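Local coordinates for mandelate racemase / muconate lactonizing enzyme, C-terminal domain protein (Pseudovibrio sp. JE062, PDB 4JHM), which is of unassigned function but belongs to the enolase superfamily, in which an alpha+beta N-terminal domain accompanies a C-terminal TIM-like barrel, at residues A[134-139]-A[340-345]; A[150-155]-A[325-330]; A[67-72]-A[95-100]. All blocks are in the same frame, centred on the assembly; numbering follows the deposited sequence.

Interaction 1 of 3, residues A[134-139]-A[340-345]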
ATOM      1  N   ILE A 134     -23.145  31.468  14.519  1.00 75.81           N
ATOM      2  CA  ILE A 134     -22.587  30.782  13.349  1.00 73.77           C
ATOM      3  C   ILE A 134     -23.500  30.848  12.117  1.00 74.68           C
ATOM      4  O   ILE A 134     -24.723  30.888  12.241  1.00 76.84           O
ATOM      5  CB  ILE A 134     -22.302  29.308  13.675  1.00 71.94           C
ATOM      6  CG1 ILE A 134     -21.875  28.549  12.419  1.00 74.39           C
ATOM      7  CG2 ILE A 134     -23.538  28.652  14.270  1.00 75.61           C
ATOM      8  CD1 ILE A 134     -21.663  27.067  12.647  1.00 72.31           C
ATOM      9  N   LYS A 135     -22.895  30.862  10.931  1.00 76.42           N
ATOM     10  CA  LYS A 135     -23.642  30.855   9.668  1.00 77.26           C
ATOM     11  C   LYS A 135     -24.545  29.634   9.580  1.00 77.76           C
ATOM     12  O   LYS A 135     -24.087  28.512   9.784  1.00 78.04           O
ATOM     13  CB  LYS A 135     -22.684  30.823   8.472  1.00 73.83           C
ATOM     14  CG  LYS A 135     -21.998  32.140   8.169  1.00 76.63           C
ATOM     15  CD  LYS A 135     -22.738  32.911   7.094  1.00 82.11           C
ATOM     16  CE  LYS A 135     -22.400  34.393   7.150  1.00 88.80           C
ATOM     17  NZ  LYS A 135     -20.934  34.633   7.068  1.00 93.88           N
ATOM     18  N   SER A 136     -25.815  29.854   9.259  1.00 76.79           N
ATOM     19  CA  SER A 136     -26.745  28.758   9.022  1.00 76.00           C
ATOM     20  C   SER A 136     -27.035  28.603   7.535  1.00 72.80           C
ATOM     21  O   SER A 136     -26.767  29.503   6.744  1.00 75.22           O
ATOM     22  CB  SER A 136     -28.056  29.007   9.768  1.00 84.80           C
ATOM     23  OG  SER A 136     -28.683  30.198   9.317  1.00 88.44           O
ATOM     24  N   TYR A 137     -27.580  27.452   7.157  1.00 73.56           N
ATOM     25  CA  TYR A 137     -28.164  27.292   5.831  1.00 73.53           C
ATOM     26  C   TYR A 137     -29.606  26.809   5.956  1.00 72.56           C
ATOM     27  O   TYR A 137     -29.947  26.057   6.868  1.00 67.70           O
ATOM     28  CB  TYR A 137     -27.343  26.329   4.963  1.00 74.39           C
ATOM     29  CG  TYR A 137     -27.263  24.908   5.480  1.00 71.28           C
ATOM     30  CD1 TYR A 137     -28.263  23.985   5.198  1.00 71.16           C
ATOM     31  CD2 TYR A 137     -26.175  24.484   6.231  1.00 69.45           C
ATOM     32  CE1 TYR A 137     -28.188  22.685   5.667  1.00 69.59           C
ATOM     33  CE2 TYR A 137     -26.088  23.185   6.700  1.00 66.10           C
ATOM     34  CZ  TYR A 137     -27.096  22.291   6.419  1.00 66.16           C
ATOM     35  OH  TYR A 137     -27.016  21.005   6.893  1.00 60.55           O
ATOM     36  N   ALA A 138     -30.456  27.267   5.046  1.00 75.88           N
ATOM     37  CA  ALA A 138     -31.832  26.803   4.999  1.00 77.13           C
ATOM     38  C   ALA A 138     -31.863  25.415   4.370  1.00 73.99           C
ATOM     39  O   ALA A 138     -31.449  25.234   3.222  1.00 73.53           O
ATOM     40  CB  ALA A 138     -32.688  27.773   4.201  1.00 79.87           C
ATOM     41  N   SER A 139     -32.329  24.430   5.130  1.00 70.29           N
ATOM     42  CA  SER A 139     -32.430  23.065   4.632  1.00 67.52           C
ATOM     43  C   SER A 139     -33.847  22.872   4.116  1.00 72.12           C
ATOM     44  O   SER A 139     -34.795  22.827   4.896  1.00 82.34           O
ATOM     45  CB  SER A 139     -32.115  22.075   5.746  1.00 65.36           C
ATOM     46  OG  SER A 139     -31.561  20.885   5.225  1.00 64.63           O
ATOM     47  N   ILE A 340     -34.918  29.090  17.999  1.00 88.43           N
ATOM     48  CA  ILE A 340     -33.621  29.251  17.367  1.00 84.52           C
ATOM     49  C   ILE A 340     -33.824  29.534  15.884  1.00 80.87           C
ATOM     50  O   ILE A 340     -33.833  28.623  15.065  1.00 80.55           O
ATOM     51  CB  ILE A 340     -32.740  28.001  17.555  1.00 81.38           C
ATOM     52  CG1 ILE A 340     -32.531  27.738  19.051  1.00 82.51           C
ATOM     53  CG2 ILE A 340     -31.403  28.186  16.855  1.00 79.40           C
ATOM     54  CD1 ILE A 340     -31.693  26.519  19.364  1.00 81.86           C
ATOM     55  N   ARG A 341     -34.000  30.808  15.553  1.00 81.10           N
ATOM     56  CA  ARG A 341     -34.217  31.221  14.175  1.00 80.46           C
ATOM     57  C   ARG A 341     -32.965  31.876  13.608  1.00 79.35           C
ATOM     58  O   ARG A 341     -31.972  32.052  14.311  1.00 78.26           O
ATOM     59  CB  ARG A 341     -35.400  32.184  14.103  1.00 86.22           C
ATOM     60  CG  ARG A 341     -36.631  31.662  14.827  1.00 88.12           C
ATOM     61  CD  ARG A 341     -37.898  32.406  14.444  1.00 90.38           C
ATOM     62  NE  ARG A 341     -39.054  31.516  14.492  1.00 92.94           N
ATOM     63  CZ  ARG A 341     -40.288  31.860  14.137  1.00 93.54           C
ATOM     64  NH1 ARG A 341     -40.548  33.088  13.709  1.00 92.16           N
ATOM     65  NH2 ARG A 341     -41.265  30.967  14.212  1.00 93.64           N
ATOM     66  N   THR A 342     -33.020  32.234  12.332  1.00 80.53           N
ATOM     67  CA  THR A 342     -31.867  32.785  11.631  1.00 81.43           C
ATOM     68  C   THR A 342     -32.054  34.285  11.432  1.00 89.96           C
ATOM     69  O   THR A 342     -33.039  34.720  10.836  1.00 97.78           O
ATOM     70  CB  THR A 342     -31.675  32.087  10.269  1.00 79.31           C
ATOM     71  OG1 THR A 342     -31.276  30.722  10.479  1.00 74.10           O
ATOM     72  CG2 THR A 342     -30.623  32.801   9.432  1.00 78.75           C
ATOM     73  N   ASP A 343     -31.112  35.077  11.935  1.00 94.56           N
ATOM     74  CA  ASP A 343     -31.248  36.532  11.893  1.00 96.77           C
ATOM     75  C   ASP A 343     -31.011  37.077  10.481  1.00 98.82           C
ATOM     76  O   ASP A 343     -30.777  36.316   9.538  1.00 89.25           O
ATOM     77  CB  ASP A 343     -30.316  37.199  12.916  1.00 98.47           C
ATOM     78  CG  ASP A 343     -28.869  37.231  12.464  1.00102.82           C
ATOM     79  OD1 ASP A 343     -28.601  36.956  11.276  1.00104.18           O
ATOM     80  OD2 ASP A 343     -27.994  37.540  13.301  1.00108.68           O
ATOM     81  N   LYS A 344     -31.076  38.399  10.346  1.00104.44           N
ATOM     82  CA  LYS A 344     -31.060  39.048   9.038  1.00105.77           C
ATOM     83  C   LYS A 344     -29.688  38.999   8.358  1.00105.68           C
ATOM     84  O   LYS A 344     -29.576  39.283   7.165  1.00106.49           O
ATOM     85  CB  LYS A 344     -31.519  40.500   9.174  1.00109.90           C
ATOM     86  CG  LYS A 344     -32.135  41.079   7.911  1.00115.23           C
ATOM     87  CD  LYS A 344     -33.528  40.519   7.665  1.00117.03           C
ATOM     88  CE  LYS A 344     -34.123  41.035   6.366  1.00118.32           C
ATOM     89  NZ  LYS A 344     -34.248  42.518   6.344  1.00118.85           N
ATOM     90  N   GLU A 345     -28.651  38.645   9.114  1.00103.16           N
ATOM     91  CA  GLU A 345     -27.289  38.585   8.584  1.00 99.51           C
ATOM     92  C   GLU A 345     -26.882  37.170   8.175  1.00 97.75           C
ATOM     93  O   GLU A 345     -25.836  36.979   7.556  1.00 99.61           O
ATOM     94  CB  GLU A 345     -26.293  39.121   9.614  1.00103.39           C
ATOM     95  CG  GLU A 345     -26.452  40.602   9.918  1.00110.35           C
ATOM     96  CD  GLU A 345     -25.158  41.247  10.380  1.00115.81           C
ATOM     97  OE1 GLU A 345     -25.068  42.492  10.343  1.00116.99           O
ATOM     98  OE2 GLU A 345     -24.228  40.511  10.774  1.00121.41           O
TER

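Interaction 2 of 3, residues A[150-155]-A[325-330]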
ATOM      1  N   PHE A 150     -38.215  28.386  -6.853  1.00 96.44           N
ATOM      2  CA  PHE A 150     -37.724  29.755  -7.002  1.00101.64           C
ATOM      3  C   PHE A 150     -38.312  30.721  -5.971  1.00104.68           C
ATOM      4  O   PHE A 150     -37.569  31.481  -5.347  1.00109.34           O
ATOM      5  CB  PHE A 150     -37.962  30.272  -8.424  1.00107.30           C
ATOM      6  CG  PHE A 150     -37.360  29.404  -9.496  1.00111.83           C
ATOM      7  CD1 PHE A 150     -36.107  28.838  -9.331  1.00105.93           C
ATOM      8  CD2 PHE A 150     -38.045  29.166 -10.678  1.00117.39           C
ATOM      9  CE1 PHE A 150     -35.556  28.043 -10.319  1.00108.63           C
ATOM     10  CE2 PHE A 150     -37.496  28.373 -11.671  1.00115.04           C
ATOM     11  CZ  PHE A 150     -36.250  27.812 -11.492  1.00110.20           C
ATOM     12  N   PRO A 151     -39.645  30.709  -5.789  1.00104.62           N
ATOM     13  CA  PRO A 151     -40.216  31.549  -4.738  1.00 99.74           C
ATOM     14  C   PRO A 151     -39.591  31.254  -3.380  1.00 92.95           C
ATOM     15  O   PRO A 151     -39.166  32.169  -2.679  1.00 96.52           O
ATOM     16  CB  PRO A 151     -41.698  31.164  -4.742  1.00100.17           C
ATOM     17  CG  PRO A 151     -41.960  30.684  -6.127  1.00101.43           C
ATOM     18  CD  PRO A 151     -40.687  30.020  -6.573  1.00103.66           C
ATOM     19  N   TYR A 152     -39.524  29.978  -3.024  1.00 86.05           N
ATOM     20  CA  TYR A 152     -38.957  29.571  -1.749  1.00 84.54           C
ATOM     21  C   TYR A 152     -37.534  30.097  -1.588  1.00 89.55           C
ATOM     22  O   TYR A 152     -37.174  30.630  -0.538  1.00 91.41           O
ATOM     23  CB  TYR A 152     -38.968  28.045  -1.618  1.00 78.81           C
ATOM     24  CG  TYR A 152     -38.289  27.553  -0.366  1.00 75.68           C
ATOM     25  CD1 TYR A 152     -36.925  27.290  -0.352  1.00 75.20           C
ATOM     26  CD2 TYR A 152     -39.001  27.367   0.809  1.00 75.50           C
ATOM     27  CE1 TYR A 152     -36.293  26.845   0.793  1.00 72.39           C
ATOM     28  CE2 TYR A 152     -38.375  26.923   1.961  1.00 76.07           C
ATOM     29  CZ  TYR A 152     -37.019  26.664   1.943  1.00 72.50           C
ATOM     30  OH  TYR A 152     -36.387  26.221   3.081  1.00 75.24           O
ATOM     31  N   ILE A 153     -36.720  29.942  -2.625  1.00 91.63           N
ATOM     32  CA  ILE A 153     -35.344  30.419  -2.572  1.00 95.93           C
ATOM     33  C   ILE A 153     -35.310  31.943  -2.460  1.00 99.26           C
ATOM     34  O   ILE A 153     -34.414  32.505  -1.833  1.00107.49           O
ATOM     35  CB  ILE A 153     -34.537  29.960  -3.801  1.00 96.34           C
ATOM     36  CG1 ILE A 153     -34.323  28.445  -3.749  1.00 92.76           C
ATOM     37  CG2 ILE A 153     -33.195  30.678  -3.859  1.00 95.19           C
ATOM     38  CD1 ILE A 153     -33.751  27.858  -5.020  1.00 90.78           C
ATOM     39  N   ASP A 154     -36.294  32.608  -3.057  1.00 96.90           N
ATOM     40  CA  ASP A 154     -36.367  34.064  -2.997  1.00 99.43           C
ATOM     41  C   ASP A 154     -36.670  34.568  -1.580  1.00100.01           C
ATOM     42  O   ASP A 154     -36.160  35.611  -1.171  1.00103.57           O
ATOM     43  CB  ASP A 154     -37.393  34.595  -4.004  1.00101.12           C
ATOM     44  CG  ASP A 154     -36.896  34.520  -5.443  1.00 98.88           C
ATOM     45  OD1 ASP A 154     -35.698  34.238  -5.653  1.00 97.14           O
ATOM     46  OD2 ASP A 154     -37.701  34.745  -6.366  1.00 98.58           O
ATOM     47  N   ASP A 155     -37.491  33.832  -0.832  1.00 96.93           N
ATOM     48  CA  ASP A 155     -37.680  34.115   0.591  1.00 95.02           C
ATOM     49  C   ASP A 155     -36.365  33.921   1.330  1.00 93.87           C
ATOM     50  O   ASP A 155     -35.875  34.829   1.996  1.00 95.93           O
ATOM     51  CB  ASP A 155     -38.718  33.182   1.213  1.00 95.77           C
ATOM     52  CG  ASP A 155     -40.124  33.495   0.780  1.00 99.10           C
ATOM     53  OD1 ASP A 155     -40.387  34.648   0.381  1.00106.56           O
ATOM     54  OD2 ASP A 155     -40.970  32.580   0.850  1.00102.53           O
ATOM     55  N   GLN A 325     -30.493  24.738   9.403  1.00 69.61           N
ATOM     56  CA  GLN A 325     -31.749  25.345   9.820  1.00 74.19           C
ATOM     57  C   GLN A 325     -32.834  25.039   8.804  1.00 71.86           C
ATOM     58  O   GLN A 325     -32.853  25.610   7.710  1.00 67.04           O
ATOM     59  CB  GLN A 325     -31.593  26.861   9.949  1.00 79.23           C
ATOM     60  CG  GLN A 325     -32.881  27.585  10.308  1.00 80.16           C
ATOM     61  CD  GLN A 325     -33.229  27.450  11.775  1.00 83.41           C
ATOM     62  OE1 GLN A 325     -34.092  26.657  12.155  1.00 88.55           O
ATOM     63  NE2 GLN A 325     -32.546  28.216  12.610  1.00 86.52           N
ATOM     64  N   PHE A 326     -33.734  24.132   9.161  1.00 71.47           N
ATOM     65  CA  PHE A 326     -34.869  23.845   8.304  1.00 74.36           C
ATOM     66  C   PHE A 326     -35.808  25.048   8.293  1.00 74.67           C
ATOM     67  O   PHE A 326     -36.127  25.612   9.339  1.00 74.75           O
ATOM     68  CB  PHE A 326     -35.618  22.597   8.762  1.00 74.25           C
ATOM     69  CG  PHE A 326     -36.760  22.234   7.866  1.00 76.85           C
ATOM     70  CD1 PHE A 326     -36.563  21.400   6.774  1.00 79.07           C
ATOM     71  CD2 PHE A 326     -38.024  22.751   8.091  1.00 80.45           C
ATOM     72  CE1 PHE A 326     -37.613  21.074   5.934  1.00 80.15           C
ATOM     73  CE2 PHE A 326     -39.079  22.429   7.256  1.00 84.29           C
ATOM     74  CZ  PHE A 326     -38.872  21.589   6.175  1.00 83.84           C
ATOM     75  N   TYR A 327     -36.243  25.428   7.098  1.00 76.44           N
ATOM     76  CA  TYR A 327     -37.069  26.613   6.904  1.00 80.15           C
ATOM     77  C   TYR A 327     -38.251  26.186   6.038  1.00 81.11           C
ATOM     78  O   TYR A 327     -38.045  25.585   4.981  1.00 81.66           O
ATOM     79  CB  TYR A 327     -36.229  27.704   6.223  1.00 80.71           C
ATOM     80  CG  TYR A 327     -36.861  29.077   6.171  1.00 84.43           C
ATOM     81  CD1 TYR A 327     -37.271  29.721   7.332  1.00 86.01           C
ATOM     82  CD2 TYR A 327     -37.021  29.743   4.960  1.00 86.75           C
ATOM     83  CE1 TYR A 327     -37.844  30.978   7.287  1.00 88.62           C
ATOM     84  CE2 TYR A 327     -37.594  31.002   4.903  1.00 87.44           C
ATOM     85  CZ  TYR A 327     -38.003  31.615   6.068  1.00 91.59           C
ATOM     86  OH  TYR A 327     -38.572  32.868   6.019  1.00 95.82           O
ATOM     87  N   PRO A 328     -39.494  26.467   6.479  1.00 84.61           N
ATOM     88  CA  PRO A 328     -39.932  27.225   7.662  1.00 86.94           C
ATOM     89  C   PRO A 328     -39.571  26.573   8.997  1.00 85.04           C
ATOM     90  O   PRO A 328     -39.128  25.428   9.025  1.00 81.26           O
ATOM     91  CB  PRO A 328     -41.460  27.273   7.514  1.00 84.91           C
ATOM     92  CG  PRO A 328     -41.761  26.797   6.133  1.00 83.14           C
ATOM     93  CD  PRO A 328     -40.639  25.892   5.753  1.00 81.93           C
ATOM     94  N   TYR A 329     -39.776  27.308  10.090  1.00 84.46           N
ATOM     95  CA  TYR A 329     -39.400  26.843  11.422  1.00 85.05           C
ATOM     96  C   TYR A 329     -40.566  26.194  12.149  1.00 86.10           C
ATOM     97  O   TYR A 329     -40.418  25.153  12.782  1.00 90.58           O
ATOM     98  CB  TYR A 329     -38.931  28.010  12.295  1.00 89.05           C
ATOM     99  CG  TYR A 329     -37.998  29.000  11.638  1.00 89.26           C
ATOM    100  CD1 TYR A 329     -36.749  28.608  11.178  1.00 87.46           C
ATOM    101  CD2 TYR A 329     -38.352  30.342  11.519  1.00 88.62           C
ATOM    102  CE1 TYR A 329     -35.889  29.519  10.594  1.00 89.21           C
ATOM    103  CE2 TYR A 329     -37.499  31.258  10.935  1.00 86.33           C
ATOM    104  CZ  TYR A 329     -36.269  30.843  10.477  1.00 88.45           C
ATOM    105  OH  TYR A 329     -35.410  31.743   9.895  1.00 86.20           O
ATOM    106  N   GLU A 330     -41.723  26.839  12.057  1.00 89.65           N
ATOM    107  CA  GLU A 330     -42.872  26.554  12.918  1.00 91.74           C
ATOM    108  C   GLU A 330     -43.065  25.076  13.266  1.00 89.22           C
ATOM    109  O   GLU A 330     -43.277  24.734  14.429  1.00 90.05           O
ATOM    110  CB  GLU A 330     -44.151  27.109  12.286  1.00 93.93           C
ATOM    111  CG  GLU A 330     -44.217  28.632  12.237  1.00 99.07           C
ATOM    112  CD  GLU A 330     -43.398  29.241  11.107  1.00 98.98           C
ATOM    113  OE1 GLU A 330     -43.584  30.441  10.821  1.00 99.29           O
ATOM    114  OE2 GLU A 330     -42.572  28.527  10.500  1.00101.93           O
TER

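Interaction 3 of 3, residues A[67-72]-A[95-100]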
ATOM      1  N   ILE A  67     -39.476   5.680  21.907  1.00 73.06           N
ATOM      2  CA  ILE A  67     -39.976   5.805  23.279  1.00 76.07           C
ATOM      3  C   ILE A  67     -40.040   4.456  24.000  1.00 75.97           C
ATOM      4  O   ILE A  67     -39.867   4.387  25.221  1.00 72.08           O
ATOM      5  CB  ILE A  67     -41.372   6.457  23.334  1.00 74.59           C
ATOM      6  CG1 ILE A  67     -41.662   6.953  24.758  1.00 78.75           C
ATOM      7  CG2 ILE A  67     -42.439   5.472  22.878  1.00 67.82           C
ATOM      8  CD1 ILE A  67     -42.820   7.923  24.858  1.00 78.51           C
ATOM      9  N   GLU A  68     -40.285   3.390  23.242  1.00 73.81           N
ATOM     10  CA  GLU A  68     -40.437   2.059  23.818  1.00 74.62           C
ATOM     11  C   GLU A  68     -39.076   1.414  24.056  1.00 70.43           C
ATOM     12  O   GLU A  68     -38.936   0.533  24.901  1.00 68.02           O
ATOM     13  CB  GLU A  68     -41.299   1.185  22.905  1.00 78.22           C
ATOM     14  CG  GLU A  68     -42.104   0.130  23.643  1.00 83.10           C
ATOM     15  CD  GLU A  68     -42.931   0.696  24.794  1.00 84.33           C
ATOM     16  OE1 GLU A  68     -43.649   1.699  24.597  1.00 82.84           O
ATOM     17  OE2 GLU A  68     -42.874   0.127  25.903  1.00 86.72           O
ATOM     18  N   SER A  69     -38.081   1.858  23.295  1.00 72.02           N
ATOM     19  CA  SER A  69     -36.697   1.463  23.520  1.00 68.15           C
ATOM     20  C   SER A  69     -36.193   2.140  24.783  1.00 68.17           C
ATOM     21  O   SER A  69     -35.538   1.520  25.614  1.00 70.32           O
ATOM     22  CB  SER A  69     -35.827   1.876  22.334  1.00 64.04           C
ATOM     23  OG  SER A  69     -34.451   1.722  22.636  1.00 64.87           O
ATOM     24  N   LEU A  70     -36.514   3.421  24.915  1.00 69.94           N
ATOM     25  CA  LEU A  70     -36.157   4.204  26.089  1.00 69.24           C
ATOM     26  C   LEU A  70     -36.770   3.622  27.354  1.00 71.14           C
ATOM     27  O   LEU A  70     -36.164   3.671  28.426  1.00 72.91           O
ATOM     28  CB  LEU A  70     -36.615   5.653  25.913  1.00 67.16           C
ATOM     29  CG  LEU A  70     -35.625   6.556  25.173  1.00 64.53           C
ATOM     30  CD1 LEU A  70     -36.341   7.711  24.493  1.00 63.81           C
ATOM     31  CD2 LEU A  70     -34.561   7.067  26.134  1.00 64.77           C
ATOM     32  N   ARG A  71     -37.972   3.072  27.228  1.00 73.63           N
ATOM     33  CA  ARG A  71     -38.661   2.476  28.368  1.00 80.55           C
ATOM     34  C   ARG A  71     -37.821   1.400  29.047  1.00 79.91           C
ATOM     35  O   ARG A  71     -37.815   1.291  30.268  1.00 81.40           O
ATOM     36  CB  ARG A  71     -39.990   1.860  27.928  1.00 84.62           C
ATOM     37  CG  ARG A  71     -40.722   1.124  29.040  1.00 90.59           C
ATOM     38  CD  ARG A  71     -42.083   0.628  28.579  1.00 92.90           C
ATOM     39  NE  ARG A  71     -43.021   0.493  29.689  1.00 94.88           N
ATOM     40  CZ  ARG A  71     -43.276  -0.643  30.327  1.00 98.00           C
ATOM     41  NH1 ARG A  71     -42.667  -1.766  29.968  1.00 95.43           N
ATOM     42  NH2 ARG A  71     -44.150  -0.656  31.328  1.00101.83           N
ATOM     43  N   THR A  72     -37.123   0.601  28.247  1.00 77.41           N
ATOM     44  CA  THR A  72     -36.377  -0.537  28.763  1.00 75.58           C
ATOM     45  C   THR A  72     -35.023  -0.111  29.327  1.00 75.01           C
ATOM     46  O   THR A  72     -34.389  -0.857  30.072  1.00 73.73           O
ATOM     47  CB  THR A  72     -36.175  -1.607  27.669  1.00 75.68           C
ATOM     48  OG1 THR A  72     -35.350  -1.090  26.619  1.00 73.74           O
ATOM     49  CG2 THR A  72     -37.512  -2.027  27.089  1.00 76.21           C
ATOM     50  N   ARG A  95     -26.304  -0.999  27.684  1.00 78.65           N
ATOM     51  CA  ARG A  95     -27.737  -1.298  27.685  1.00 78.85           C
ATOM     52  C   ARG A  95     -28.159  -1.955  26.372  1.00 77.72           C
ATOM     53  O   ARG A  95     -28.083  -1.334  25.315  1.00 73.38           O
ATOM     54  CB  ARG A  95     -28.561  -0.020  27.868  1.00 80.30           C
ATOM     55  CG  ARG A  95     -28.361   0.731  29.176  1.00 79.11           C
ATOM     56  CD  ARG A  95     -28.445  -0.176  30.387  1.00 78.78           C
ATOM     57  NE  ARG A  95     -27.113  -0.458  30.903  1.00 84.28           N
ATOM     58  CZ  ARG A  95     -26.824  -1.433  31.751  1.00 84.47           C
ATOM     59  NH1 ARG A  95     -27.779  -2.241  32.187  1.00 89.37           N
ATOM     60  NH2 ARG A  95     -25.572  -1.601  32.160  1.00 85.40           N
ATOM     61  N   CYS A  96     -28.618  -3.199  26.441  1.00 80.63           N
ATOM     62  CA  CYS A  96     -29.057  -3.914  25.249  1.00 82.67           C
ATOM     63  C   CYS A  96     -30.440  -3.434  24.803  1.00 85.31           C
ATOM     64  O   CYS A  96     -31.401  -3.499  25.568  1.00 88.48           O
ATOM     65  CB  CYS A  96     -29.086  -5.422  25.517  1.00 86.69           C
ATOM     66  SG  CYS A  96     -27.475  -6.144  25.928  1.00 93.22           S
ATOM     67  N   THR A  97     -30.525  -2.944  23.566  1.00 82.88           N
ATOM     68  CA  THR A  97     -31.793  -2.505  22.972  1.00 79.10           C
ATOM     69  C   THR A  97     -31.583  -2.170  21.506  1.00 73.92           C
ATOM     70  O   THR A  97     -30.658  -1.437  21.163  1.00 83.96           O
ATOM     71  CB  THR A  97     -32.358  -1.245  23.660  1.00 80.35           C
ATOM     72  OG1 THR A  97     -33.511  -0.785  22.948  1.00 78.71           O
ATOM     73  CG2 THR A  97     -31.326  -0.133  23.679  1.00 81.14           C
ATOM     74  N   TRP A  98     -32.451  -2.688  20.642  1.00 71.74           N
ATOM     75  CA  TRP A  98     -32.334  -2.452  19.198  1.00 66.65           C
ATOM     76  C   TRP A  98     -32.535  -0.993  18.803  1.00 68.82           C
ATOM     77  O   TRP A  98     -32.343  -0.638  17.644  1.00 73.58           O
ATOM     78  CB  TRP A  98     -33.322  -3.325  18.417  1.00 64.27           C
ATOM     79  CG  TRP A  98     -32.918  -4.754  18.359  1.00 57.84           C
ATOM     80  CD1 TRP A  98     -33.593  -5.820  18.872  1.00 57.68           C
ATOM     81  CD2 TRP A  98     -31.729  -5.277  17.764  1.00 55.31           C
ATOM     82  NE1 TRP A  98     -32.898  -6.981  18.628  1.00 58.16           N
ATOM     83  CE2 TRP A  98     -31.748  -6.675  17.950  1.00 56.22           C
ATOM     84  CE3 TRP A  98     -30.646  -4.697  17.091  1.00 52.43           C
ATOM     85  CZ2 TRP A  98     -30.728  -7.502  17.489  1.00 55.09           C
ATOM     86  CZ3 TRP A  98     -29.634  -5.517  16.638  1.00 51.76           C
ATOM     87  CH2 TRP A  98     -29.681  -6.907  16.840  1.00 54.78           C
ATOM     88  N   GLY A  99     -32.935  -0.155  19.755  1.00 73.80           N
ATOM     89  CA  GLY A  99     -33.014   1.281  19.511  1.00 71.76           C
ATOM     90  C   GLY A  99     -31.637   1.858  19.230  1.00 70.15           C
ATOM     91  O   GLY A  99     -31.473   2.734  18.379  1.00 68.33           O
ATOM     92  N   GLY A 100     -30.642   1.369  19.959  1.00 67.86           N
ATOM     93  CA  GLY A 100     -29.263   1.790  19.752  1.00 69.61           C
ATOM     94  C   GLY A 100     -28.940   3.194  20.232  1.00 67.59           C
ATOM     95  O   GLY A 100     -29.535   3.697  21.186  1.00 70.15           O
TER

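Interaction 1 of 3, residues A[134-139]-A[340-345]
Ser136 and Thr342 meet without any ring or amide between them; the flat group that counts is the carboxylate of the next residue, Asp343, which orders the loop rather than touching the strand. Over its plane stands the backbone N of Glu345, 2.7 Å from Asp343 OD1 and 52° out of that plane, closing an Asx turn. OD1 also accepts from Tyr347 N, while OD2 meets His349 NE2, so both oxygens are engaged and the rotation of the group is fixed. An aspartate suits this bend because its short side chain folds back onto N-H groups just ahead in the sequence.

The contact itself is a hydroxyl pair, Ser136 OG to Thr342 OG1 at 2.9 Å, in which either oxygen may give the proton. Thr342 approaches with its whole fork: OG1 lies beside its own backbone N (chi1 -68°) and CG2 anti to that N, which turns both branches of the threonine to the serine oxygen. Ser136 OG has a second, weak link to Gly346 O.

Strand 133-139 opens the barrel of the C-terminal domain, pairing in parallel with 163-167 and 323-326, and near its start it also takes the short antiparallel strand 347-349. Segment 340-345 is the loop leading into that added strand. The alternation of the strand turns Ser136 toward the loop and Tyr137 away, where its hydroxyl meets Lys165 NZ. A small polar residue fits at Ser136, since it packs closely yet supplies a partner for the buried threonine hydroxyl.

Closer to solvent, Lys135 leaves the backbone pointing away but its long chain bends back, bringing CE within 4.3 Å of Glu345 O; its NZ makes a weak hydrogen bond to Tyr347 OH.

Interaction 2 of 3, residues A[150-155]-A[325-330]
On the outside of the barrel, Tyr152 of helix 149-159, the connection of a beta-alpha-beta crossover between strands 133-139 and 163-167, reaches across to Tyr327, near the C-terminal end of strand 323-326. Tyr152 OH donates to Tyr327 O over 2.6 Å. The carbonyl sees the hydroxyl at a C=O...O angle of 128° and 37° above its plane, while the oxygen itself lies at the edge of the Tyr152 ring, in the ring plane. With CG anti to the backbone N (chi1 175°), the phenol extends far enough for its end to make the bond although the two backbones stay apart; a long side chain with a polar end suits this distance.

The accepting carbonyl belongs to the cis peptide before Pro328, whose nitrogen carries no hydrogen. The bond ties helix 149-159 to the turn by which the chain leaves strand 323-326, the neighbour of 133-139, where the first and last parallel strands of the barrel meet.

The two tyrosine side chains cross obliquely instead of stacking: Tyr152 CZ is 4.3 Å from Tyr327 CD2, and Tyr152 OH also lies 3.5 Å from Tyr327 CB. Asp155, one helical turn further on, sets its CB at the edge of the Tyr327 ring, 4.4 Å from CE2. The same ring stacks with His159 and meets Phe161 edge-to-face, and its CD1 lies over one face of Tyr329.

Interaction 3 of 3, residues A[67-72]-A[95-100]
Ser69 and Thr97 both hold their hydroxyls anti to the backbone N, with chi1 169° and 174°, and these torsions extend the two oxygens toward each other from helix and loop. Ser69 OG and Thr97 OG1 are 2.7 Å apart, a hydrogen bond that either could donate. Beside it, Gly99 has no side chain, which allows Ser69 OG to lie 3.5 Å from its CA where the backbones are nearest. Serine suits the helix face because its side chain is short enough for this approach and still carries a hydroxyl.

Thr72, a turn further along, donates through OG1 to Ser69 O at 2.8 Å, tilted 21° from the carbonyl plane; that carbonyl also accepts from Thr72 N. The loop also meets the second subunit, where Arg95 forms a salt bridge with Glu59 of that subunit and Trp98 NE1 hydrogen-bonds to Met55 O of that subunit.

Thr97 OG1 also takes a weak bond from Gly99 N at 3.3 Å, within a type I turn whose last residue, Gly100, has positive phi. Thr97, whose side chain makes this weak capping bond in the turn before helix 100-119, is thus tied to helix 65-73, joining two helices of the N-terminal domain through a capping threonine.

In the fold
Interactions 1 and 2 belong to one region of the barrel, their centres about 11 Å apart, and draw on neighbouring strands of one sheet, 133-139 in interaction 1 and 323-326 in interaction 2; Gln325 joins them by probable hydrogen bonds, its NE2 to Ile340 O and its backbone O with Ser139 N. Interaction 3 lies in the N-terminal domain on the opposite side of the chain's centre, with nearest atoms about 20 Å from either. It is buried and borders a second subunit, interaction 1 is partly buried, and interaction 2 is a surface contact. The two more buried contacts each rest on a pair of small hydroxyls, whereas at the surface a long phenol bridges helix and turn to reach a backbone carbonyl.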